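Local coordinates for protein phosphoheptose isomerase (Neisseria gonorrhoeae, PDB 5I01) that isomerises sedoheptulose 7-phosphate to D-glycero-D-manno-heptose 7-phosphate as a zinc-dependent homotetramer, the first step in making the heptose of lipooligosaccharide, at residues D101-K106 and S127-E132. The protein carries 1 engineered substitution. Numbering follows the deposited sequence.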
loop_
_atom_site.group_PDB
_atom_site.type_symbol
_atom_site.label_atom_id
_atom_site.label_comp_id
_atom_site.label_asym_id
_atom_site.label_seq_id
_atom_site.Cartn_x
_atom_site.Cartn_y
_atom_site.Cartn_z
ATOM N N ASP A 101 2.368 10.985 -14.847
ATOM C CA ASP A 101 2.003 12.355 -14.473
ATOM C C ASP A 101 0.505 12.555 -14.153
ATOM O O ASP A 101 0.122 13.620 -13.664
ATOM C CB ASP A 101 2.459 13.334 -15.569
ATOM C CG ASP A 101 3.983 13.266 -15.850
ATOM O OD1 ASP A 101 4.735 12.536 -15.138
ATOM O OD2 ASP A 101 4.423 13.952 -16.806
ATOM N N HIS A 102 -0.325 11.545 -14.430
ATOM C CA HIS A 102 -1.751 11.590 -14.139
ATOM C C HIS A 102 -2.168 10.696 -12.954
ATOM O O HIS A 102 -3.362 10.537 -12.699
ATOM C CB HIS A 102 -2.541 11.180 -15.391
ATOM C CG HIS A 102 -2.115 11.898 -16.638
ATOM N ND1 HIS A 102 -2.515 13.185 -16.931
ATOM C CD2 HIS A 102 -1.312 11.513 -17.659
ATOM C CE1 HIS A 102 -1.981 13.559 -18.079
ATOM N NE2 HIS A 102 -1.246 12.563 -18.542
ATOM N N VAL A 103 -1.206 10.118 -12.226
ATOM C CA VAL A 103 -1.549 9.200 -11.129
ATOM C C VAL A 103 -2.305 9.840 -9.972
ATOM O O VAL A 103 -3.096 9.167 -9.326
ATOM C CB VAL A 103 -0.348 8.382 -10.581
ATOM C CG1 VAL A 103 0.202 7.452 -11.662
ATOM C CG2 VAL A 103 0.729 9.272 -9.962
ATOM N N PHE A 104 -2.064 11.122 -9.711
ATOM C CA PHE A 104 -2.790 11.863 -8.658
ATOM C C PHE A 104 -3.975 12.662 -9.218
ATOM O O PHE A 104 -5.065 12.664 -8.631
ATOM C CB PHE A 104 -1.839 12.798 -7.893
ATOM C CG PHE A 104 -0.650 12.098 -7.264
ATOM C CD1 PHE A 104 -0.781 10.850 -6.649
ATOM C CD2 PHE A 104 0.600 12.703 -7.260
ATOM C CE1 PHE A 104 0.311 10.225 -6.076
ATOM C CE2 PHE A 104 1.697 12.081 -6.681
ATOM C CZ PHE A 104 1.553 10.847 -6.087
ATOM N N SER A 105 -3.769 13.324 -10.350
ATOM C CA SER A 105 -4.835 14.093 -10.997
ATOM C C SER A 105 -6.094 13.280 -11.356
ATOM O O SER A 105 -7.180 13.830 -11.350
ATOM C CB SER A 105 -4.304 14.804 -12.250
ATOM O OG SER A 105 -4.205 13.903 -13.338
ATOM N N LYS A 106 -5.961 11.989 -11.667
ATOM C CA LYS A 106 -7.134 11.147 -11.963
ATOM C C LYS A 106 -7.934 10.774 -10.712
ATOM O O LYS A 106 -9.166 10.713 -10.745
ATOM C CB LYS A 106 -6.733 9.887 -12.735
ATOM C CG LYS A 106 -6.349 10.160 -14.186
ATOM C CD LYS A 106 -6.367 8.907 -15.041
ATOM C CE LYS A 106 -7.784 8.476 -15.424
ATOM N NZ LYS A 106 -8.449 9.418 -16.369
ATOM N N SER A 127 7.389 18.664 -9.019
ATOM C CA SER A 127 6.877 17.320 -9.284
ATOM C C SER A 127 5.722 17.367 -10.288
ATOM O O SER A 127 4.659 17.937 -9.996
ATOM C CB SER A 127 6.406 16.641 -7.994
ATOM O OG SER A 127 7.506 16.296 -7.176
ATOM N N ALA A 128 5.949 16.761 -11.460
ATOM C CA ALA A 128 4.980 16.750 -12.564
ATOM C C ALA A 128 3.596 16.219 -12.170
ATOM O O ALA A 128 2.577 16.841 -12.511
ATOM C CB ALA A 128 5.533 15.959 -13.742
ATOM N N ASN A 129 3.553 15.089 -11.454
ATOM C CA ASN A 129 2.250 14.530 -11.024
ATOM C C ASN A 129 1.527 15.346 -9.950
ATOM O O ASN A 129 0.293 15.368 -9.938
ATOM C CB ASN A 129 2.316 13.044 -10.641
ATOM C CG ASN A 129 3.327 12.739 -9.561
ATOM O OD1 ASN A 129 3.921 13.634 -8.961
ATOM N ND2 ASN A 129 3.535 11.450 -9.317
ATOM N N VAL A 130 2.277 16.035 -9.094
ATOM C CA VAL A 130 1.683 16.964 -8.114
ATOM C C VAL A 130 1.158 18.248 -8.776
ATOM O O VAL A 130 0.116 18.756 -8.378
ATOM C CB VAL A 130 2.655 17.325 -6.976
ATOM C CG1 VAL A 130 1.951 18.204 -5.934
ATOM C CG2 VAL A 130 3.217 16.057 -6.339
ATOM N N ILE A 131 1.876 18.758 -9.784
ATOM C CA ILE A 131 1.392 19.884 -10.623
ATOM C C ILE A 131 0.056 19.554 -11.311
ATOM O O ILE A 131 -0.905 20.334 -11.215
ATOM C CB ILE A 131 2.434 20.295 -11.706
ATOM C CG1 ILE A 131 3.673 20.952 -11.055
ATOM C CG2 ILE A 131 1.811 21.216 -12.769
ATOM C CD1 ILE A 131 4.883 21.034 -11.975
ATOM N N GLU A 132 -0.004 18.417 -12.005
ATOM C CA GLU A 132 -1.251 18.003 -12.669
ATOM C C GLU A 132 -2.410 17.845 -11.668
ATOM O O GLU A 132 -3.562 18.165 -11.998
ATOM C CB GLU A 132 -1.052 16.725 -13.508
ATOM C CG GLU A 132 -0.464 16.967 -14.897
ATOM C CD GLU A 132 -1.498 17.474 -15.912
ATOM O OE1 GLU A 132 -2.483 16.748 -16.209
ATOM O OE2 GLU A 132 -1.327 18.597 -16.436
HETATM O O HOH W 1 -1.066 13.384 -11.467
#
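The opening turn of helix 128-139, which in this SIS domain follows the probable substrate-binding loop at Ser122 to Ser127, is joined to segment 101-106 by packing and a shared water, with no direct hydrogen bond between the two. Asn129 lies at the centre. Its CG sits between the backbone N and the carbonyl carbon (chi1 56°), which brings the amide up to Phe104 at a slant, ND2 3.3 Å from Phe104 CE2, with ring and amide planes 41° apart. The methyl CG2 of Val103 covers one face of that ring over its centre and also meets Asn129 ND2 at 3.6 Å. The amide oxygen OD1 accepts a hydrogen bond from Asn54, a predicted substrate-binding residue, and this helps fix the amide's rotation. A single water then ties the backbones together: it donates to Asp101 O, at a short distance whose exact value is uncertain, and to Asn129 O (2.8 Å), and accepts from Ser105 N (2.9 Å). Asp101 O also receives the CA-H of Asn129 and lies 3.3 Å from Glu132 CB. Further along, Ser105 CB rests on Glu132 O at 3.5 Å. Helix 88-97 packs on His102 and Val103, helix 153-158 packs on Val130 and Ile131, and Asn96 of a second subunit packs on Ser127 and Asn129, so this end of helix 128-139 borders a subunit interface.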